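Local coordinates for Lmo0812 protein (Listeria monocytogenes serovar 1/2a, PDB 4YF1), which is probably an HD-domain pyrophosphohydrolase, possibly removing the 3'-diphosphate of guanosine-3',5'-bis(diphosphate), at residues 53-58 and 82-87; 103-106 and 112-115; 105-110 and 161-166. All blocks are in the same frame, centred on the assembly; numbering follows the deposited sequence. Where two conformers were deposited one is given.

Contact 1. Residues 53-58 and 82-87; sequences VVAGLL and DLVASH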
loop_
_atom_site.group_PDB
_atom_site.type_symbol
_atom_site.label_atom_id
_atom_site.label_comp_id
_atom_site.label_asym_id
_atom_site.label_seq_id
_atom_site.Cartn_x
_atom_site.Cartn_y
_atom_site.Cartn_z
ATOM N N VAL A 53 -7.252 -3.813 0.948
ATOM C CA VAL A 53 -5.853 -4.189 0.869
ATOM C C VAL A 53 -4.943 -3.007 1.222
ATOM O O VAL A 53 -3.979 -3.145 1.998
ATOM C CB VAL A 53 -5.509 -4.752 -0.514
ATOM C CG1 VAL A 53 -4.004 -4.888 -0.682
ATOM C CG2 VAL A 53 -6.215 -6.075 -0.722
ATOM N N VAL A 54 -5.255 -1.848 0.660
ATOM C CA VAL A 54 -4.471 -0.643 0.909
ATOM C C VAL A 54 -4.600 -0.168 2.337
ATOM O O VAL A 54 -3.620 0.311 2.909
ATOM C CB VAL A 54 -4.827 0.473 -0.084
ATOM C CG1 VAL A 54 -4.150 1.785 0.295
ATOM C CG2 VAL A 54 -4.398 0.051 -1.483
ATOM N N ALA A 55 -5.797 -0.290 2.920
ATOM C CA ALA A 55 -5.963 0.093 4.325
ATOM C C ALA A 55 -5.052 -0.789 5.172
ATOM O O ALA A 55 -4.457 -0.311 6.133
ATOM C CB ALA A 55 -7.408 -0.044 4.775
ATOM N N GLY A 56 -4.927 -2.074 4.809
ATOM C CA GLY A 56 -4.036 -2.977 5.576
ATOM C C GLY A 56 -2.584 -2.547 5.446
ATOM O O GLY A 56 -1.800 -2.568 6.413
ATOM N N LEU A 57 -2.225 -2.164 4.231
ATOM C CA LEU A 57 -0.894 -1.687 3.922
ATOM C C LEU A 57 -0.513 -0.410 4.731
ATOM O O LEU A 57 0.631 -0.271 5.199
ATOM C CB LEU A 57 -0.842 -1.365 2.424
ATOM C CG LEU A 57 0.503 -1.142 1.783
ATOM C CD1 LEU A 57 1.208 -2.470 1.556
ATOM C CD2 LEU A 57 0.318 -0.416 0.452
ATOM N N LEU A 58 -1.478 0.502 4.898
ATOM C CA LEU A 58 -1.214 1.792 5.554
ATOM C C LEU A 58 -1.269 1.795 7.089
ATOM O O LEU A 58 -0.872 2.781 7.713
ATOM C CB LEU A 58 -2.157 2.842 5.000
ATOM C CG LEU A 58 -1.979 3.129 3.505
ATOM C CD1 LEU A 58 -3.086 4.047 3.013
ATOM C CD2 LEU A 58 -0.620 3.738 3.204
ATOM N N ASP A 82 -11.165 5.831 6.372
ATOM C CA ASP A 82 -12.083 5.250 7.352
ATOM C C ASP A 82 -11.754 3.819 7.702
ATOM O O ASP A 82 -11.913 3.406 8.861
ATOM C CB ASP A 82 -13.530 5.342 6.881
ATOM C CG ASP A 82 -14.061 6.769 6.905
ATOM O OD1 ASP A 82 -13.412 7.650 7.524
ATOM O OD2 ASP A 82 -15.129 7.001 6.291
ATOM N N LEU A 83 -11.325 3.051 6.715
ATOM C CA LEU A 83 -10.954 1.663 6.983
ATOM C C LEU A 83 -9.703 1.653 7.907
ATOM O O LEU A 83 -9.644 0.913 8.891
ATOM C CB LEU A 83 -10.720 0.886 5.679
ATOM C CG LEU A 83 -12.004 0.513 4.907
ATOM C CD1 LEU A 83 -11.676 0.024 3.510
ATOM C CD2 LEU A 83 -12.789 -0.544 5.673
ATOM N N VAL A 84 -8.751 2.514 7.602
ATOM C CA VAL A 84 -7.537 2.638 8.402
ATOM C C VAL A 84 -7.848 3.057 9.838
ATOM O O VAL A 84 -7.333 2.453 10.801
ATOM C CB VAL A 84 -6.545 3.633 7.761
ATOM C CG1 VAL A 84 -5.402 3.954 8.718
ATOM C CG2 VAL A 84 -5.976 3.044 6.495
ATOM N N ALA A 85 -8.685 4.079 9.985
ATOM C CA ALA A 85 -9.051 4.574 11.302
ATOM C C ALA A 85 -9.765 3.535 12.131
ATOM O O ALA A 85 -9.653 3.566 13.365
ATOM C CB ALA A 85 -9.918 5.827 11.198
ATOM N N SER A 86 -10.491 2.612 11.488
ATOM C CA SER A 86 -11.226 1.598 12.240
ATOM C C SER A 86 -10.328 0.712 13.136
ATOM O O SER A 86 -10.785 0.265 14.184
ATOM C CB SER A 86 -12.068 0.705 11.334
ATOM O OG SER A 86 -11.294 -0.231 10.588
ATOM N N HIS A 87 -9.067 0.509 12.768
ATOM C CA HIS A 87 -8.146 -0.348 13.557
ATOM C C HIS A 87 -6.934 0.356 14.179
ATOM O O HIS A 87 -6.076 -0.294 14.772
ATOM C CB HIS A 87 -7.671 -1.518 12.689
ATOM C CG HIS A 87 -6.613 -2.366 13.329
ATOM N ND1 HIS A 87 -6.542 -2.563 14.692
ATOM C CD2 HIS A 87 -5.669 -3.171 12.786
ATOM C CE1 HIS A 87 -5.551 -3.395 14.964
ATOM N NE2 HIS A 87 -5.012 -3.787 13.825
#
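A55 of helix 50-64 meets L83 and V84 of helix 78-87 across a wholly apolar interface. The two short segments run at 48° to each other, with a signed crossing of -48° and axes 8.7 Å apart. The small side chain of A55 occupies the point of closest backbone approach, opposite V84, with their CA atoms 5.1 Å apart. A55 CB rests against the stem of L83, 3.6 Å from L83 CB, and also faces one branch of V84. That branch does most of the touching: V84 CG1 is anti to the backbone N (chi1 170°), which turns CG2 onto the other helix, where it lies 3.7 Å from A55 CA. One turn further along, L58 CB meets the same methyl, V84 CG2, at 4.1 Å.

No hydrogen bond crosses between the two segments. Within helix 78-87, S86 OG donates to L83 O at 2.6 Å, folding the serine back against its own backbone. T88 OG1, just beyond the end of that helix, bonds V84 O.

The neighbourhood extends the hydrophobic layer. V84 and L58 pack on helix 69-76, while V54 and L57, on other faces of helix 50-64, touch L57 of the second subunit. V84 also lies near, without touching, a convergence of H35, H59, D60 and D120 that is consistent with an HD-type site, with no metal bound to it here. The crossing itself is a helix-helix packing within the all-helical HD domain.

Contact 2. Residues 103-106 and 112-115; sequences IEQV and EEKA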
loop_
_atom_site.group_PDB
_atom_site.type_symbol
_atom_site.label_atom_id
_atom_site.label_comp_id
_atom_site.label_asym_id
_atom_site.label_seq_id
_atom_site.Cartn_x
_atom_site.Cartn_y
_atom_site.Cartn_z
ATOM N N ILE A 103 -10.429 -5.666 20.683
ATOM C CA ILE A 103 -11.299 -6.842 20.841
ATOM C C ILE A 103 -12.771 -6.475 20.573
ATOM O O ILE A 103 -13.454 -7.193 19.796
ATOM C CB ILE A 103 -11.119 -7.492 22.228
ATOM C CG1 ILE A 103 -9.712 -8.082 22.294
ATOM C CG2 ILE A 103 -12.180 -8.564 22.494
ATOM C CD1 ILE A 103 -9.262 -8.450 23.713
ATOM N N GLU A 104 -13.229 -5.330 21.110
ATOM C CA GLU A 104 -14.600 -4.892 20.870
ATOM C C GLU A 104 -14.816 -4.640 19.361
ATOM O O GLU A 104 -15.873 -4.982 18.809
ATOM C CB GLU A 104 -14.968 -3.611 21.685
ATOM C CG GLU A 104 -16.381 -3.040 21.365
ATOM C CD GLU A 104 -16.718 -1.698 22.045
ATOM O OE1 GLU A 104 -15.847 -1.095 22.723
ATOM O OE2 GLU A 104 -17.877 -1.254 21.927
ATOM N N GLN A 105 -13.822 -4.025 18.719
ATOM C CA GLN A 105 -13.917 -3.725 17.291
ATOM C C GLN A 105 -13.929 -5.008 16.414
ATOM O O GLN A 105 -14.716 -5.084 15.421
ATOM C CB GLN A 105 -12.818 -2.752 16.898
ATOM C CG GLN A 105 -12.738 -2.399 15.440
ATOM C CD GLN A 105 -13.861 -1.517 15.001
ATOM O OE1 GLN A 105 -14.684 -1.052 15.793
ATOM N NE2 GLN A 105 -13.872 -1.247 13.720
ATOM N N VAL A 106 -13.126 -6.011 16.778
ATOM C CA VAL A 106 -13.121 -7.262 16.032
ATOM C C VAL A 106 -14.425 -8.003 16.276
ATOM O O VAL A 106 -14.894 -8.732 15.384
ATOM C CB VAL A 106 -11.877 -8.138 16.268
ATOM C CG1 VAL A 106 -12.084 -9.070 17.449
ATOM C CG2 VAL A 106 -11.530 -8.971 15.024
ATOM N N GLU A 112 -14.964 -6.420 6.510
ATOM C CA GLU A 112 -13.700 -5.744 6.135
ATOM C C GLU A 112 -12.914 -5.300 7.372
ATOM O O GLU A 112 -11.680 -5.553 7.485
ATOM C CB GLU A 112 -13.958 -4.550 5.237
ATOM C CG GLU A 112 -14.577 -4.986 3.910
ATOM C CD GLU A 112 -14.848 -3.848 2.969
ATOM O OE1 GLU A 112 -14.898 -2.675 3.416
ATOM O OE2 GLU A 112 -15.045 -4.125 1.760
ATOM N N GLU A 113 -13.618 -4.665 8.307
ATOM C CA GLU A 113 -12.978 -4.186 9.557
ATOM C C GLU A 113 -12.406 -5.326 10.351
ATOM O O GLU A 113 -11.313 -5.182 10.910
ATOM C CB GLU A 113 -13.987 -3.375 10.376
ATOM C CG GLU A 113 -14.460 -2.140 9.598
ATOM C CD GLU A 113 -15.668 -1.439 10.189
ATOM O OE1 GLU A 113 -16.595 -2.118 10.705
ATOM O OE2 GLU A 113 -15.700 -0.190 10.075
ATOM N N LYS A 114 -13.132 -6.435 10.437
ATOM C CA LYS A 114 -12.630 -7.644 11.140
ATOM C C LYS A 114 -11.403 -8.197 10.436
ATOM O O LYS A 114 -10.399 -8.517 11.055
ATOM C CB LYS A 114 -13.707 -8.727 11.174
ATOM C CG LYS A 114 -14.899 -8.377 12.046
ATOM C CD LYS A 114 -16.025 -9.350 11.828
ATOM C CE LYS A 114 -17.141 -9.224 12.869
ATOM N NZ LYS A 114 -16.886 -10.170 13.994
ATOM N N ALA A 115 -11.449 -8.218 9.113
ATOM C CA ALA A 115 -10.339 -8.794 8.352
ATOM C C ALA A 115 -9.040 -8.004 8.522
ATOM O O ALA A 115 -7.957 -8.594 8.562
ATOM C CB ALA A 115 -10.706 -8.911 6.873
HETATM O O HOH W 1 -11.358 -2.476 12.134
HETATM O O HOH W 2 -15.715 0.758 12.586
#
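The flat amide of Q105 and carboxylate of E113 approach at an oblique angle, their planes 62° apart, and no direct bond joins them. The glutamate lies obliquely to one side of the amide plane, close to its nitrogen end, with Q105 NE2 4.0 Å from E113 CB. Two water molecules sit near the amide plane around NE2 and accept from it; one bonds onward to the backbone E113 O and the other, at 2.7 Å, to E113 OE2. The second carboxylate oxygen, OE1, accepts from N110 N at the start of helix 111-132, as the glutamate of a capping box does.

Beyond the flat groups, K114 runs alongside the end of helix 95-108. Its chain is extended until a bend at chi4 (-93°) brings NZ to V106 O, 2.8 Å away, in the carbonyl plane and at a C=O...N angle of 157°. The carbonyls of R107, M161 and Y163 also accept from this nitrogen.

Four carbonyl oxygens around one buried amino group would probably favour its charged form, and with only three N-H bonds to give it must share at least one. The lysine thus ties the C-terminal end of helix 95-108 to the following helix, whereas the Q105-E113 link depends on water.

Contact 3. Residues 105-110 and 161-166; sequences QVRTGN and MEYGLN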
loop_
_atom_site.group_PDB
_atom_site.type_symbol
_atom_site.label_atom_id
_atom_site.label_comp_id
_atom_site.label_asym_id
_atom_site.label_seq_id
_atom_site.Cartn_x
_atom_site.Cartn_y
_atom_site.Cartn_z
ATOM N N GLN A 105 -13.822 -4.025 18.719
ATOM C CA GLN A 105 -13.917 -3.725 17.291
ATOM C C GLN A 105 -13.929 -5.008 16.414
ATOM O O GLN A 105 -14.716 -5.084 15.421
ATOM C CB GLN A 105 -12.818 -2.752 16.898
ATOM C CG GLN A 105 -12.738 -2.399 15.440
ATOM C CD GLN A 105 -13.861 -1.517 15.001
ATOM O OE1 GLN A 105 -14.684 -1.052 15.793
ATOM N NE2 GLN A 105 -13.872 -1.247 13.720
ATOM N N VAL A 106 -13.126 -6.011 16.778
ATOM C CA VAL A 106 -13.121 -7.262 16.032
ATOM C C VAL A 106 -14.425 -8.003 16.276
ATOM O O VAL A 106 -14.894 -8.732 15.384
ATOM C CB VAL A 106 -11.877 -8.138 16.268
ATOM C CG1 VAL A 106 -12.084 -9.070 17.449
ATOM C CG2 VAL A 106 -11.530 -8.971 15.024
ATOM N N ARG A 107 -15.091 -7.733 17.401
ATOM C CA ARG A 107 -16.385 -8.379 17.628
ATOM C C ARG A 107 -17.506 -7.753 16.788
ATOM O O ARG A 107 -18.299 -8.465 16.191
ATOM C CB ARG A 107 -16.786 -8.282 19.080
ATOM C CG ARG A 107 -18.123 -8.906 19.430
ATOM C CD ARG A 107 -18.567 -8.566 20.849
ATOM N NE ARG A 107 -17.566 -8.969 21.814
ATOM C CZ ARG A 107 -16.947 -8.209 22.713
ATOM N NH1 ARG A 107 -16.047 -8.795 23.485
ATOM N NH2 ARG A 107 -17.255 -6.926 22.937
ATOM N N THR A 108 -17.579 -6.426 16.817
ATOM C CA THR A 108 -18.705 -5.671 16.252
ATOM C C THR A 108 -18.479 -5.072 14.882
ATOM O O THR A 108 -19.456 -4.620 14.263
ATOM C CB THR A 108 -19.074 -4.488 17.180
ATOM O OG1 THR A 108 -17.930 -3.611 17.304
ATOM C CG2 THR A 108 -19.472 -4.993 18.561
ATOM N N GLY A 109 -17.244 -5.054 14.386
ATOM C CA GLY A 109 -17.008 -4.428 13.063
ATOM C C GLY A 109 -17.633 -5.214 11.934
ATOM O O GLY A 109 -18.137 -6.315 12.155
ATOM N N ASN A 110 -17.634 -4.644 10.725
ATOM C CA ASN A 110 -18.133 -5.384 9.559
ATOM C C ASN A 110 -17.052 -6.346 9.068
ATOM O O ASN A 110 -15.938 -6.414 9.680
ATOM C CB ASN A 110 -18.649 -4.435 8.435
ATOM C CG ASN A 110 -17.538 -3.595 7.785
ATOM O OD1 ASN A 110 -16.360 -3.973 7.756
ATOM N ND2 ASN A 110 -17.940 -2.474 7.187
HETATM N N MSE A 161 -13.572 -12.745 16.698
HETATM C CA MSE A 161 -13.492 -12.431 15.247
HETATM C C MSE A 161 -14.640 -12.983 14.415
HETATM O O MSE A 161 -15.007 -12.365 13.406
HETATM C CB MSE A 161 -12.147 -12.832 14.666
HETATM C CG MSE A 161 -11.970 -14.352 14.696
HETATM SE SE MSE A 161 -10.180 -14.867 14.109
HETATM C CE MSE A 161 -10.484 -16.780 14.276
ATOM N N GLU A 162 -15.225 -14.116 14.814
ATOM C CA GLU A 162 -16.374 -14.694 14.040
ATOM C C GLU A 162 -17.768 -14.183 14.418
ATOM O O GLU A 162 -18.748 -14.440 13.689
ATOM C CB GLU A 162 -16.368 -16.223 14.135
ATOM C CG GLU A 162 -15.108 -16.836 13.543
ATOM C CD GLU A 162 -15.173 -18.350 13.427
ATOM O OE1 GLU A 162 -16.146 -18.972 13.924
ATOM O OE2 GLU A 162 -14.255 -18.912 12.805
ATOM N N TYR A 163 -17.854 -13.396 15.473
ATOM C CA TYR A 163 -19.130 -12.914 15.974
ATOM C C TYR A 163 -19.919 -12.148 14.905
ATOM O O TYR A 163 -19.421 -11.195 14.315
ATOM C CB TYR A 163 -18.951 -12.017 17.194
ATOM C CG TYR A 163 -20.278 -11.679 17.865
ATOM C CD1 TYR A 163 -20.916 -12.617 18.684
ATOM C CD2 TYR A 163 -20.897 -10.444 17.674
ATOM C CE1 TYR A 163 -22.148 -12.340 19.284
ATOM C CE2 TYR A 163 -22.122 -10.149 18.278
ATOM C CZ TYR A 163 -22.738 -11.104 19.080
ATOM O OH TYR A 163 -23.945 -10.847 19.672
ATOM N N GLY A 164 -21.129 -12.612 14.661
ATOM C CA GLY A 164 -22.036 -11.977 13.700
ATOM C C GLY A 164 -21.778 -12.296 12.245
ATOM O O GLY A 164 -22.498 -11.798 11.364
ATOM N N LEU A 165 -20.788 -13.126 11.955
ATOM C CA LEU A 165 -20.527 -13.476 10.579
ATOM C C LEU A 165 -21.242 -14.775 10.202
ATOM O O LEU A 165 -21.380 -15.684 11.020
ATOM C CB LEU A 165 -19.031 -13.643 10.344
ATOM C CG LEU A 165 -18.130 -12.414 10.415
ATOM C CD1 LEU A 165 -16.702 -12.855 10.091
ATOM C CD2 LEU A 165 -18.587 -11.325 9.466
ATOM N N ASN A 166 -21.696 -14.850 8.953
ATOM C CA ASN A 166 -22.286 -16.070 8.425
ATOM C C ASN A 166 -21.130 -17.027 8.080
ATOM O O ASN A 166 -20.071 -16.577 7.633
ATOM C CB ASN A 166 -23.113 -15.759 7.178
ATOM C CG ASN A 166 -24.296 -14.851 7.476
ATOM O OD1 ASN A 166 -24.935 -14.966 8.525
ATOM N ND2 ASN A 166 -24.607 -13.956 6.544
#
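V106, near the end of helix 95-108, comes within 5.2 Å of M161, CA to CA, where the same chain has left helix 147-160 and enters a type II beta turn from E162 to L165, with G164 at positive phi (80°) and an L165 N to E162 O bond closing it.

The inner part of the contact is apolar. V106 and M161, a selenomethionine, lie side by side and point the same way, V106 CG2 touching M161 CB at 3.9 Å. Beyond CG the selenomethionine is extended and runs away from this helix to pack on F174, Y177 and A178 of helix 172-184.

At the outer part, Y163 projects back toward R107. The arginine's aliphatic stem does the touching: R107 CG lies off the ring plane near the CG-CD2 border, 3.6 Å from Y163 CD2. With the guanidinium plane 84° from that of the ring, and CG making the contact, the charged group does not stack flat. The chain bends at chi3 (-57°), and NE bonds N160 OD1. R107 O approaches the ring at its edge, near its plane.

R107 O and Y163 O, two acceptors, lie 3.5 Å apart with no bond between them. K114 NZ bonds both, and also M161 O, so the lysine's charge would be expected to offset the repulsion between these oxygens and hold the turn against the helix end.

How the contacts relate
From the N terminus, contact 1 closes first, bringing helix 78-87 back to helix 50-64 across the 23 residues that include helix 69-76. Contacts 2 and 3 follow in series, both starting from the same stretch of helix 95-108, where they share Q105 and V106. Contact 2 closes early, at 112-115, over the short turn into helix 111-132; contact 3 closes much later, at 161-166. The centres of contacts 2 and 3 lie about 6 Å apart. S86 and L83 of contact 1 pack on Q105, E113 and E112. Together the three contacts join helices 50-64, 78-87, 95-108 and 111-132 and the loop between helices 147-160 and 172-184.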